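Local coordinates for protein polyporopepsin (Irpex lacteus, PDB 1WKR) that cleaves peptide bonds as a pepsin-like aspartic endopeptidase of broad specificity with milk-clotting activity, at residues T33-T38 / D102-V107. Residues are numbered along the deposited sequence; the frame is centred on the assembly and turned at random.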
ATOM      1  N   THR A  33       2.542   3.265   0.361  1.00  3.59           N
ATOM      2  CA  THR A  33       2.819   3.636   1.761  1.00  4.22           C
ATOM      3  C   THR A  33       3.919   2.785   2.349  1.00  3.08           C
ATOM      4  O   THR A  33       4.317   3.074   3.481  1.00  3.82           O
ATOM      5  CB  THR A  33       1.581   3.613   2.627  1.00  3.41           C
ATOM      6  OG1 THR A  33       1.050   2.257   2.664  1.00  4.50           O
ATOM      7  CG2 THR A  33       0.461   4.557   2.116  1.00  4.72           C
ATOM      8  N   GLY A  34       4.461   1.799   1.606  1.00  3.94           N
ATOM      9  CA  GLY A  34       5.555   0.965   2.089  1.00  3.78           C
ATOM     10  C   GLY A  34       6.932   1.397   1.627  1.00  3.82           C
ATOM     11  O   GLY A  34       7.896   0.677   1.892  1.00  4.71           O
ATOM     12  N   SER A  35       7.034   2.523   0.931  1.00  4.03           N
ATOM     13  CA  SER A  35       8.339   3.110   0.538  1.00  3.92           C
ATOM     14  C   SER A  35       8.104   4.592   0.400  1.00  3.50           C
ATOM     15  O   SER A  35       6.973   5.064   0.444  1.00  3.94           O
ATOM     16  CB  SER A  35       8.855   2.547  -0.750  1.00  4.37           C
ATOM     17  OG  SER A  35       8.139   3.005  -1.884  1.00  4.56           O
ATOM     18  N   SER A  36       9.214   5.336   0.254  1.00  4.31           N
ATOM     19  CA  SER A  36       9.147   6.777   0.445  1.00  4.16           C
ATOM     20  C   SER A  36       9.868   7.561  -0.594  1.00  4.07           C
ATOM     21  O   SER A  36       9.983   8.796  -0.474  1.00  5.09           O
ATOM     22  CB  SER A  36       9.674   7.125   1.849  1.00  3.92           C
ATOM     23  OG  SER A  36       8.924   6.316   2.780  1.00  4.34           O
ATOM     24  N   ASN A  37      10.322   6.902  -1.664  1.00  3.90           N
ATOM     25  CA  ASN A  37      10.975   7.587  -2.785  1.00  3.75           C
ATOM     26  C   ASN A  37       9.985   7.668  -3.905  1.00  4.04           C
ATOM     27  O   ASN A  37       9.396   6.657  -4.339  1.00  5.03           O
ATOM     28  CB  ASN A  37      12.185   6.759  -3.271  1.00  4.45           C
ATOM     29  CG  ASN A  37      13.326   6.779  -2.307  1.00  4.53           C
ATOM     30  OD1 ASN A  37      13.254   6.227  -1.192  1.00  5.48           O
ATOM     31  ND2 ASN A  37      14.443   7.483  -2.639  1.00  5.71           N
ATOM     32  N   THR A  38       9.725   8.895  -4.386  1.00  4.22           N
ATOM     33  CA  THR A  38       8.896   9.110  -5.586  1.00  3.95           C
ATOM     34  C   THR A  38       9.789   9.067  -6.799  1.00  4.05           C
ATOM     35  O   THR A  38      10.794   9.810  -6.807  1.00  4.84           O
ATOM     36  CB  THR A  38       8.106  10.407  -5.471  1.00  4.34           C
ATOM     37  OG1 THR A  38       7.101  10.228  -4.461  1.00  4.20           O
ATOM     38  CG2 THR A  38       7.396  10.758  -6.776  1.00  4.72           C
ATOM     39  N   ASP A 102       4.708   3.604 -14.275  1.00  6.20           N
ATOM     40  CA  ASP A 102       5.875   4.448 -14.544  1.00  5.87           C
ATOM     41  C   ASP A 102       6.895   4.512 -13.435  1.00  5.62           C
ATOM     42  O   ASP A 102       7.993   4.949 -13.617  1.00  5.65           O
ATOM     43  CB  ASP A 102       5.445   5.856 -14.894  1.00  5.93           C
ATOM     44  CG  ASP A 102       4.842   5.990 -16.285  1.00  6.16           C
ATOM     45  OD1 ASP A 102       5.663   5.837 -17.255  1.00  8.06           O
ATOM     46  OD2 ASP A 102       3.664   6.223 -16.460  1.00  8.44           O
ATOM     47  N   GLY A 103       6.474   4.122 -12.198  1.00  5.28           N
ATOM     48  CA  GLY A 103       7.300   4.300 -11.033  1.00  4.98           C
ATOM     49  C   GLY A 103       6.375   4.292  -9.803  1.00  4.06           C
ATOM     50  O   GLY A 103       5.292   3.723  -9.844  1.00  4.97           O
ATOM     51  N   ILE A 104       6.870   4.937  -8.723  1.00  4.36           N
ATOM     52  CA  ILE A 104       6.195   4.905  -7.410  1.00  4.24           C
ATOM     53  C   ILE A 104       5.937   6.328  -6.929  1.00  4.24           C
ATOM     54  O   ILE A 104       6.817   7.207  -7.055  1.00  4.88           O
ATOM     55  CB  ILE A 104       7.020   4.096  -6.366  1.00  3.75           C
ATOM     56  CG1 ILE A 104       6.951   2.624  -6.728  1.00  5.46           C
ATOM     57  CG2 ILE A 104       6.540   4.387  -4.939  1.00  5.87           C
ATOM     58  CD1 ILE A 104       7.713   1.695  -5.734  1.00  5.75           C
ATOM     59  N   LEU A 105       4.775   6.507  -6.326  1.00  4.12           N
ATOM     60  CA  LEU A 105       4.480   7.682  -5.488  1.00  4.26           C
ATOM     61  C   LEU A 105       4.788   7.271  -4.029  1.00  4.22           C
ATOM     62  O   LEU A 105       4.064   6.440  -3.473  1.00  4.33           O
ATOM     63  CB  LEU A 105       3.050   8.142  -5.638  1.00  5.16           C
ATOM     64  CG  LEU A 105       2.730   9.452  -4.876  1.00  4.87           C
ATOM     65  CD1 LEU A 105       3.330  10.627  -5.609  1.00  6.98           C
ATOM     66  CD2 LEU A 105       1.266   9.631  -4.687  1.00  8.82           C
ATOM     67  N   GLY A 106       5.891   7.790  -3.484  1.00  4.43           N
ATOM     68  CA  GLY A 106       6.411   7.308  -2.198  1.00  4.57           C
ATOM     69  C   GLY A 106       5.815   8.090  -1.057  1.00  4.01           C
ATOM     70  O   GLY A 106       6.168   9.252  -0.800  1.00  5.13           O
ATOM     71  N   VAL A 107       4.837   7.470  -0.395  1.00  4.16           N
ATOM     72  CA  VAL A 107       4.067   8.113   0.711  1.00  3.75           C
ATOM     73  C   VAL A 107       4.259   7.381   2.041  1.00  3.25           C
ATOM     74  O   VAL A 107       3.563   7.668   3.017  1.00  3.97           O
ATOM     75  CB  VAL A 107       2.593   8.332   0.331  1.00  3.39           C
ATOM     76  CG1 VAL A 107       2.462   9.520  -0.637  1.00  4.53           C
ATOM     77  CG2 VAL A 107       1.952   7.079  -0.294  1.00  4.77           C
TER
HETATM   78  O   HOH W   1       7.700  11.152  -1.970  1.00  4.73           O
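Thr-38 of the active-site loop 33-38 bonds to Gly-106 of strand 103-106, while Val-107 meets Thr-33 at the far end of the contact. This is the psi-loop of the pepsin fold: strand 103-106 lies between 25-32, parallel to it, and antiparallel 39-40, which 33-38 joins past its C-terminal end. With chi1 -70°, Thr-38 OG1 lies beside the backbone N, turned to Gly-106 N, and accepts a nearly straight hydrogen bond from it (2.9 Å, 163° at the hydrogen). Thr-38 CA makes a CA-H...O contact of 3.2 Å with Ile-104 O, near which CG2 also lies. A valine in place of Thr-38 would probably leave Gly-106 N without this acceptor and remove the bridging water's partner on this side. Gly-106 itself has to be small, since a CB there would run into Ser-36 C and Asn-37 N. At the other end, the CG2 methyls of Val-107 and Thr-33 touch at 3.8 Å, while the hydroxyl of Thr-33 turns to Val-211 O. Elsewhere, Ile-104 CG2 lies 3.7 Å from both Asn-37 O and Ser-35 OG, whose hydrogen bond goes to Asp-32 OD2. A water bridges Thr-38 OG1 (2.7 Å) and Gly-106 O, to which it donates.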